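Local coordinates for insecticidal protein (Brevibacillus laterosporus, PDB 7ML9), which is an insecticidal toxin active against the western corn rootworm that probably kills by assembling into membrane-spanning beta-barrel pores, at residues 134-139 against 181-186; 130-135 against 206-211. All coordinates share one frame; numbering follows the deposited sequence. Where two conformers were deposited one is given.

In the fold
The two interactions begin on the same strand, 130-147, and share Tyr-134 and Thr-135; their centres lie about 12 Å apart. Interaction 1 joins 134-139 edge to edge with 181-186 through backbone hydrogen bonds, whereas interaction 2 sets 130-135 across an apolar layer from 206-211. Tyr-134 connects the two, because its backbone pairs with strand 178-189 while its ring reaches strand 201-229. The contact centres are about 18 Å (interaction 1) and 27 Å (interaction 2) from the centre of the elongated chain. Neither includes Glu-30 or Asp-34, which bind the sodium ion; both are packing within the beta structure.

Interaction 1: 134-139 against 181-186; sequences YTESTS and KTKQVS
Tyr-134 and Val-185, Glu-136 and Lys-183, and Thr-138 and Lys-181 form three antiparallel hydrogen-bonded pairs, each closed by two backbone bonds. Five of the six are close to straight; the N-H of Glu-136 meets Lys-183 O at a bent 130°, although Glu-136 N and Lys-183 O are 2.9 Å apart. Between them lie two non-hydrogen-bonded pairs, Thr-135 with Gln-184 and Ser-137 with Thr-182. There, CA-H groups lean on carbonyls, as where Thr-182 CA comes 3.2 Å from Glu-136 O.

This is an antiparallel ladder inside the long-stranded sheet of an epsilon-toxin/MTX2-type protein. Strand 266-289 pairs with the other edge of strand 130-147, and strand 303-323 with that of strand 178-189.

Among the side chains, one polar bond joins Thr-135 to Gln-184, which lie alongside each other and point the same way. The glutamine chain bends at chi2 (82°), turning its amide toward the threonine: Gln-184 NE2 donates to Thr-135 OG1 at 3.0 Å, and the hydroxyl lies near the amide plane. A glutamine suits this place because its flexible arm can carry an N-H to the hydroxyl across the non-hydrogen-bonded pair. On the same face, Thr-135 CG2 packs 3.9 Å from Thr-182 CB, a beta-branched pair well suited to extended backbone.

On the other face, Glu-136 crosses Val-185 at about a right angle, with OE2 3.6 Å from Val-185 CG2. The same OE2 takes a salt bridge from Arg-314 NE and a hydrogen bond from Tyr-187 OH, which should favour the charged form. Beside it, Tyr-134 CB touches Val-185 CG2 at 4.2 Å.

Interaction 2: 130-135 against 206-211; sequences FNYTYT and AYLNTG
Ala-206 sets its methyl over one face of the Phe-130 ring, a CH-pi contact with CB 3.5 Å from the ring centroid and 19° off the ring normal. The methyl is displaced toward the rim on the side of CG, which lies 3.4 Å from Ala-206 CB. A side chain as small as alanine suits a place where a phenyl ring lies this close to the strand.

Further along, Leu-208 sends one methyl to two tyrosines. Its CG stands opposite the backbone nitrogen, carrying the branch across the gap, where CD2 lies 3.7 Å from Tyr-132 CD1 and 3.9 Å from Tyr-134 CD1. The side chains of Tyr-132 and Tyr-134 each cross that of Leu-208 at about a right angle. Beyond it, Thr-210 CG2 meets Tyr-134 CE1 at 3.8 Å and also approaches the phenol oxygen; with OG1 placed between the backbone N and the carbonyl carbon (chi1 64°), it is the methyl that faces the ring. That phenol oxygen has its polar partner in Asn-278, which fixes the outer end of the ring while the carbons remain in apolar company.

A second shell closes round these residues. Leu-285 touches both Phe-130 and Ala-206, Leu-107 packs on Tyr-132, Tyr-134 and Thr-210, and Tyr-187 and Leu-312 border Leu-208. Backbone bonds from Phe-130 to Ser-189 and from Tyr-132 to Tyr-187 hold one strand in its sheet; Ala-206 is held likewise by Ala-109 and Gly-110.

The two segments run at 44° to each other, their axes 8.0 Å apart at closest approach, and their backbones pair with different strands here, 178-189 and 86-115. Such face-to-face packing of twisted strands over a shared apolar layer is characteristic of a beta-sandwich, consistent with the aerolysin/epsilon-toxin fold; the layers are joined, since strand 266-289 pairs with both.

Interaction 1: 134-139 against 181-186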
ATOM      1  N   TYR A 134     -12.011  21.201  -4.861  1.00 22.54           N
ATOM      2  CA  TYR A 134     -10.978  20.285  -5.310  1.00 23.65           C
ATOM      3  C   TYR A 134     -11.398  18.854  -5.007  1.00 17.83           C
ATOM      4  O   TYR A 134     -11.992  18.587  -3.961  1.00 21.82           O
ATOM      5  CB  TYR A 134      -9.657  20.604  -4.607  1.00 22.07           C
ATOM      6  CG  TYR A 134      -8.462  19.910  -5.202  1.00 21.82           C
ATOM      7  CD1 TYR A 134      -7.871  20.379  -6.366  1.00 22.40           C
ATOM      8  CD2 TYR A 134      -7.927  18.768  -4.602  1.00 27.31           C
ATOM      9  CE1 TYR A 134      -6.764  19.745  -6.923  1.00 30.44           C
ATOM     10  CE2 TYR A 134      -6.830  18.128  -5.146  1.00 27.38           C
ATOM     11  CZ  TYR A 134      -6.252  18.611  -6.312  1.00 29.18           C
ATOM     12  OH  TYR A 134      -5.150  17.971  -6.858  1.00 27.06           O
ATOM     13  N   THR A 135     -11.070  17.941  -5.913  1.00 23.09           N
ATOM     14  CA  THR A 135     -11.313  16.515  -5.698  1.00 26.86           C
ATOM     15  C   THR A 135      -9.999  15.843  -5.317  1.00 18.93           C
ATOM     16  O   THR A 135      -9.138  15.620  -6.171  1.00 21.88           O
ATOM     17  CB  THR A 135     -11.915  15.872  -6.938  1.00 26.82           C
ATOM     18  OG1 THR A 135     -13.163  16.508  -7.248  1.00 25.84           O
ATOM     19  CG2 THR A 135     -12.142  14.364  -6.697  1.00 30.71           C
ATOM     20  N   GLU A 136      -9.852  15.546  -4.029  1.00 21.40           N
ATOM     21  CA  GLU A 136      -8.791  14.672  -3.553  1.00 21.81           C
ATOM     22  C   GLU A 136      -9.116  13.232  -3.935  1.00 29.61           C
ATOM     23  O   GLU A 136     -10.274  12.795  -3.887  1.00 22.22           O
ATOM     24  CB  GLU A 136      -8.637  14.784  -2.036  1.00 20.73           C
ATOM     25  CG  GLU A 136      -8.360  16.188  -1.511  1.00 24.69           C
ATOM     26  CD  GLU A 136      -8.406  16.242  -0.007  1.00 29.65           C
ATOM     27  OE1 GLU A 136      -8.821  15.235   0.611  1.00 33.40           O
ATOM     28  OE2 GLU A 136      -8.038  17.283   0.571  1.00 30.38           O
ATOM     29  N   SER A 137      -8.086  12.498  -4.326  1.00 25.80           N
ATOM     30  CA  SER A 137      -8.226  11.122  -4.766  1.00 24.77           C
ATOM     31  C   SER A 137      -7.135  10.289  -4.113  1.00 31.45           C
ATOM     32  O   SER A 137      -5.988  10.730  -4.022  1.00 24.06           O
ATOM     33  CB  SER A 137      -8.120  11.011  -6.292  1.00 21.50           C
ATOM     34  OG  SER A 137      -8.692   9.807  -6.757  1.00 40.01           O
ATOM     35  N   THR A 138      -7.504   9.100  -3.644  1.00 27.03           N
ATOM     36  CA  THR A 138      -6.543   8.094  -3.200  1.00 27.83           C
ATOM     37  C   THR A 138      -6.889   6.790  -3.892  1.00 30.81           C
ATOM     38  O   THR A 138      -8.046   6.360  -3.849  1.00 30.78           O
ATOM     39  CB  THR A 138      -6.585   7.890  -1.691  1.00 31.60           C
ATOM     40  OG1 THR A 138      -6.247   9.109  -1.023  1.00 32.06           O
ATOM     41  CG2 THR A 138      -5.599   6.792  -1.284  1.00 30.09           C
ATOM     42  N   SER A 139      -5.911   6.166  -4.543  1.00 25.26           N
ATOM     43  CA  SER A 139      -6.162   4.869  -5.148  1.00 27.81           C
ATOM     44  C   SER A 139      -5.034   3.901  -4.799  1.00 30.21           C
ATOM     45  O   SER A 139      -3.915   4.300  -4.449  1.00 20.53           O
ATOM     46  CB  SER A 139      -6.359   4.974  -6.668  1.00 27.20           C
ATOM     47  OG  SER A 139      -5.202   5.427  -7.330  1.00 41.59           O
ATOM     48  N   LYS A 181     -10.884   6.074  -3.898  1.00 27.95           N
ATOM     49  CA  LYS A 181     -11.702   6.853  -2.972  0.54 34.05           C
ATOM     50  C   LYS A 181     -11.521   8.329  -3.309  1.00 37.54           C
ATOM     51  O   LYS A 181     -10.380   8.779  -3.456  1.00 29.15           O
ATOM     52  CB  LYS A 181     -11.263   6.617  -1.525  0.54 34.57           C
ATOM     53  CG  LYS A 181     -11.996   5.556  -0.721  0.54 43.20           C
ATOM     54  CD  LYS A 181     -11.605   5.714   0.757  0.54 40.05           C
ATOM     55  CE  LYS A 181     -12.264   4.701   1.684  0.54 48.48           C
ATOM     56  NZ  LYS A 181     -11.615   3.354   1.635  0.54 46.44           N
ATOM     57  N   THR A 182     -12.617   9.082  -3.434  1.00 31.87           N
ATOM     58  CA  THR A 182     -12.526  10.512  -3.723  1.00 32.39           C
ATOM     59  C   THR A 182     -13.305  11.305  -2.690  1.00 36.49           C
ATOM     60  O   THR A 182     -14.347  10.861  -2.201  1.00 32.55           O
ATOM     61  CB  THR A 182     -13.049  10.877  -5.121  1.00 31.61           C
ATOM     62  OG1 THR A 182     -14.417  10.474  -5.246  1.00 34.99           O
ATOM     63  CG2 THR A 182     -12.219  10.217  -6.203  1.00 27.79           C
ATOM     64  N   LYS A 183     -12.775  12.476  -2.355  1.00 29.35           N
ATOM     65  CA  LYS A 183     -13.471  13.462  -1.544  1.00 31.22           C
ATOM     66  C   LYS A 183     -13.431  14.787  -2.288  1.00 36.86           C
ATOM     67  O   LYS A 183     -12.356  15.234  -2.701  1.00 27.78           O
ATOM     68  CB  LYS A 183     -12.841  13.651  -0.163  1.00 28.59           C
ATOM     69  CG  LYS A 183     -12.532  12.409   0.630  1.00 36.29           C
ATOM     70  CD  LYS A 183     -12.007  12.815   1.994  1.00 43.88           C
ATOM     71  CE  LYS A 183     -11.204  11.699   2.638  1.00 48.70           C
ATOM     72  NZ  LYS A 183     -12.085  10.579   3.056  1.00 48.22           N
ATOM     73  N   GLN A 184     -14.591  15.407  -2.480  1.00 30.75           N
ATOM     74  CA  GLN A 184     -14.595  16.819  -2.820  1.00 27.64           C
ATOM     75  C   GLN A 184     -14.391  17.608  -1.541  1.00 26.42           C
ATOM     76  O   GLN A 184     -14.984  17.300  -0.502  1.00 26.34           O
ATOM     77  CB  GLN A 184     -15.893  17.231  -3.510  1.00 32.20           C
ATOM     78  CG  GLN A 184     -15.877  16.947  -4.989  1.00 35.01           C
ATOM     79  CD  GLN A 184     -16.209  15.501  -5.275  1.00 36.16           C
ATOM     80  OE1 GLN A 184     -17.027  14.902  -4.582  1.00 43.09           O
ATOM     81  NE2 GLN A 184     -15.566  14.928  -6.282  1.00 30.45           N
ATOM     82  N   VAL A 185     -13.510  18.603  -1.601  1.00 24.91           N
ATOM     83  CA  VAL A 185     -13.243  19.438  -0.445  1.00 23.40           C
ATOM     84  C   VAL A 185     -13.268  20.889  -0.904  1.00 21.51           C
ATOM     85  O   VAL A 185     -13.133  21.199  -2.088  1.00 23.31           O
ATOM     86  CB  VAL A 185     -11.890  19.107   0.233  1.00 25.22           C
ATOM     87  CG1 VAL A 185     -11.860  17.660   0.723  1.00 30.57           C
ATOM     88  CG2 VAL A 185     -10.727  19.370  -0.737  1.00 26.25           C
ATOM     89  N   SER A 186     -13.471  21.771   0.051  1.00 23.72           N
ATOM     90  CA  SER A 186     -13.301  23.197  -0.175  1.00 31.43           C
ATOM     91  C   SER A 186     -12.015  23.612   0.521  1.00 24.61           C
ATOM     92  O   SER A 186     -11.852  23.373   1.725  1.00 30.03           O
ATOM     93  CB  SER A 186     -14.495  23.996   0.352  1.00 28.08           C
ATOM     94  OG  SER A 186     -14.444  25.333  -0.115  1.00 41.19           O
TER

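Interaction 2: 130-135 against 206-211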
ATOM      1  N   PHE A 130      -9.944  33.479  -0.544  1.00 21.68           N
ATOM      2  CA  PHE A 130     -10.091  32.786  -1.807  1.00 19.14           C
ATOM      3  C   PHE A 130     -10.457  31.335  -1.508  1.00 21.74           C
ATOM      4  O   PHE A 130     -10.361  30.878  -0.365  1.00 22.32           O
ATOM      5  CB  PHE A 130      -8.823  32.897  -2.648  1.00 22.45           C
ATOM      6  CG  PHE A 130      -8.494  34.322  -3.068  1.00 20.74           C
ATOM      7  CD1 PHE A 130      -7.705  35.128  -2.267  1.00 23.39           C
ATOM      8  CD2 PHE A 130      -8.970  34.830  -4.272  1.00 26.62           C
ATOM      9  CE1 PHE A 130      -7.395  36.427  -2.648  1.00 24.92           C
ATOM     10  CE2 PHE A 130      -8.669  36.140  -4.672  1.00 25.63           C
ATOM     11  CZ  PHE A 130      -7.883  36.933  -3.852  1.00 25.00           C
ATOM     12  N   ASN A 131     -10.919  30.629  -2.537  1.00 22.51           N
ATOM     13  CA  ASN A 131     -11.415  29.270  -2.351  0.54 24.65           C
ATOM     14  C   ASN A 131     -11.174  28.461  -3.614  1.00 20.54           C
ATOM     15  O   ASN A 131     -10.916  29.004  -4.693  1.00 21.29           O
ATOM     16  CB  ASN A 131     -12.908  29.254  -2.000  0.54 24.76           C
ATOM     17  CG  ASN A 131     -13.798  29.494  -3.215  0.54 26.80           C
ATOM     18  OD1 ASN A 131     -14.063  28.582  -4.013  0.54 25.11           O
ATOM     19  ND2 ASN A 131     -14.277  30.731  -3.352  0.54 28.67           N
ATOM     20  N   TYR A 132     -11.275  27.140  -3.473  1.00 20.22           N
ATOM     21  CA  TYR A 132     -11.169  26.257  -4.624  1.00 17.72           C
ATOM     22  C   TYR A 132     -11.907  24.980  -4.260  1.00 19.84           C
ATOM     23  O   TYR A 132     -11.825  24.527  -3.120  1.00 17.90           O
ATOM     24  CB  TYR A 132      -9.708  25.957  -5.007  1.00 19.10           C
ATOM     25  CG  TYR A 132      -9.535  25.570  -6.452  1.00 22.07           C
ATOM     26  CD1 TYR A 132      -9.653  24.244  -6.858  1.00 19.78           C
ATOM     27  CD2 TYR A 132      -9.267  26.530  -7.423  1.00 17.85           C
ATOM     28  CE1 TYR A 132      -9.516  23.893  -8.194  1.00 17.97           C
ATOM     29  CE2 TYR A 132      -9.126  26.181  -8.753  1.00 17.40           C
ATOM     30  CZ  TYR A 132      -9.245  24.860  -9.127  1.00 18.12           C
ATOM     31  OH  TYR A 132      -9.112  24.520 -10.442  1.00 18.95           O
ATOM     32  N   THR A 133     -12.654  24.439  -5.211  1.00 16.72           N
ATOM     33  CA  THR A 133     -13.370  23.183  -5.005  1.00 17.76           C
ATOM     34  C   THR A 133     -12.553  22.090  -5.674  1.00 16.87           C
ATOM     35  O   THR A 133     -12.400  22.071  -6.898  1.00 20.87           O
ATOM     36  CB  THR A 133     -14.789  23.252  -5.557  1.00 26.22           C
ATOM     37  OG1 THR A 133     -15.519  24.227  -4.797  1.00 19.51           O
ATOM     38  CG2 THR A 133     -15.479  21.875  -5.423  1.00 17.63           C
ATOM     39  N   TYR A 134     -12.011  21.201  -4.861  1.00 22.54           N
ATOM     40  CA  TYR A 134     -10.978  20.285  -5.310  1.00 23.65           C
ATOM     41  C   TYR A 134     -11.398  18.854  -5.007  1.00 17.83           C
ATOM     42  O   TYR A 134     -11.992  18.587  -3.961  1.00 21.82           O
ATOM     43  CB  TYR A 134      -9.657  20.604  -4.607  1.00 22.07           C
ATOM     44  CG  TYR A 134      -8.462  19.910  -5.202  1.00 21.82           C
ATOM     45  CD1 TYR A 134      -7.871  20.379  -6.366  1.00 22.40           C
ATOM     46  CD2 TYR A 134      -7.927  18.768  -4.602  1.00 27.31           C
ATOM     47  CE1 TYR A 134      -6.764  19.745  -6.923  1.00 30.44           C
ATOM     48  CE2 TYR A 134      -6.830  18.128  -5.146  1.00 27.38           C
ATOM     49  CZ  TYR A 134      -6.252  18.611  -6.312  1.00 29.18           C
ATOM     50  OH  TYR A 134      -5.150  17.971  -6.858  1.00 27.06           O
ATOM     51  N   THR A 135     -11.070  17.941  -5.913  1.00 23.09           N
ATOM     52  CA  THR A 135     -11.313  16.515  -5.698  1.00 26.86           C
ATOM     53  C   THR A 135      -9.999  15.843  -5.317  1.00 18.93           C
ATOM     54  O   THR A 135      -9.138  15.620  -6.171  1.00 21.88           O
ATOM     55  CB  THR A 135     -11.915  15.872  -6.938  1.00 26.82           C
ATOM     56  OG1 THR A 135     -13.163  16.508  -7.248  1.00 25.84           O
ATOM     57  CG2 THR A 135     -12.142  14.364  -6.697  1.00 30.71           C
ATOM     58  N   ALA A 206      -4.852  34.741  -6.822  1.00 23.49           N
ATOM     59  CA  ALA A 206      -4.697  33.581  -5.948  1.00 20.11           C
ATOM     60  C   ALA A 206      -4.557  32.317  -6.784  1.00 20.82           C
ATOM     61  O   ALA A 206      -5.252  32.142  -7.797  1.00 19.77           O
ATOM     62  CB  ALA A 206      -5.881  33.429  -4.980  1.00 19.40           C
ATOM     63  N   TYR A 207      -3.644  31.442  -6.355  1.00 22.72           N
ATOM     64  CA  TYR A 207      -3.407  30.161  -7.003  1.00 21.40           C
ATOM     65  C   TYR A 207      -3.364  29.069  -5.951  1.00 22.65           C
ATOM     66  O   TYR A 207      -2.776  29.251  -4.880  1.00 23.60           O
ATOM     67  CB  TYR A 207      -2.096  30.159  -7.791  1.00 22.18           C
ATOM     68  CG  TYR A 207      -2.053  31.164  -8.905  1.00 21.96           C
ATOM     69  CD1 TYR A 207      -1.728  32.492  -8.652  1.00 23.65           C
ATOM     70  CD2 TYR A 207      -2.330  30.792 -10.207  1.00 18.21           C
ATOM     71  CE1 TYR A 207      -1.684  33.422  -9.675  1.00 26.86           C
ATOM     72  CE2 TYR A 207      -2.281  31.716 -11.241  1.00 30.92           C
ATOM     73  CZ  TYR A 207      -1.958  33.032 -10.961  1.00 27.92           C
ATOM     74  OH  TYR A 207      -1.916  33.964 -11.970  1.00 33.59           O
ATOM     75  N   LEU A 208      -4.012  27.940  -6.245  1.00 21.35           N
ATOM     76  CA  LEU A 208      -3.928  26.770  -5.380  1.00 20.85           C
ATOM     77  C   LEU A 208      -2.740  25.925  -5.835  1.00 16.80           C
ATOM     78  O   LEU A 208      -2.656  25.546  -7.009  1.00 18.86           O
ATOM     79  CB  LEU A 208      -5.217  25.949  -5.429  1.00 20.89           C
ATOM     80  CG  LEU A 208      -5.196  24.623  -4.654  1.00 21.89           C
ATOM     81  CD1 LEU A 208      -5.147  24.859  -3.155  1.00 20.62           C
ATOM     82  CD2 LEU A 208      -6.416  23.788  -5.027  1.00 25.06           C
ATOM     83  N   ASN A 209      -1.827  25.642  -4.919  1.00 21.00           N
ATOM     84  CA  ASN A 209      -0.750  24.706  -5.214  1.00 27.40           C
ATOM     85  C   ASN A 209      -1.232  23.297  -4.886  1.00 20.51           C
ATOM     86  O   ASN A 209      -1.971  23.098  -3.916  1.00 20.53           O
ATOM     87  CB  ASN A 209       0.505  25.038  -4.401  1.00 25.65           C
ATOM     88  CG  ASN A 209       1.327  26.173  -5.016  1.00 27.34           C
ATOM     89  OD1 ASN A 209       1.468  26.286  -6.243  1.00 25.95           O
ATOM     90  ND2 ASN A 209       1.890  27.000  -4.157  1.00 26.92           N
ATOM     91  N   THR A 210      -0.811  22.329  -5.694  1.00 25.84           N
ATOM     92  CA  THR A 210      -1.224  20.940  -5.519  1.00 26.03           C
ATOM     93  C   THR A 210      -0.003  20.036  -5.344  1.00 32.41           C
ATOM     94  O   THR A 210       1.128  20.387  -5.713  1.00 24.24           O
ATOM     95  CB  THR A 210      -2.060  20.453  -6.715  1.00 24.70           C
ATOM     96  OG1 THR A 210      -1.257  20.454  -7.897  1.00 32.51           O
ATOM     97  CG2 THR A 210      -3.291  21.359  -6.959  1.00 27.32           C
ATOM     98  N   GLY A 211      -0.247  18.847  -4.787  1.00 24.94           N
ATOM     99  CA  GLY A 211       0.789  17.842  -4.683  1.00 26.76           C
ATOM    100  C   GLY A 211       0.223  16.455  -4.916  1.00 32.31           C
ATOM    101  O   GLY A 211      -0.989  16.219  -4.834  1.00 20.83           O
TER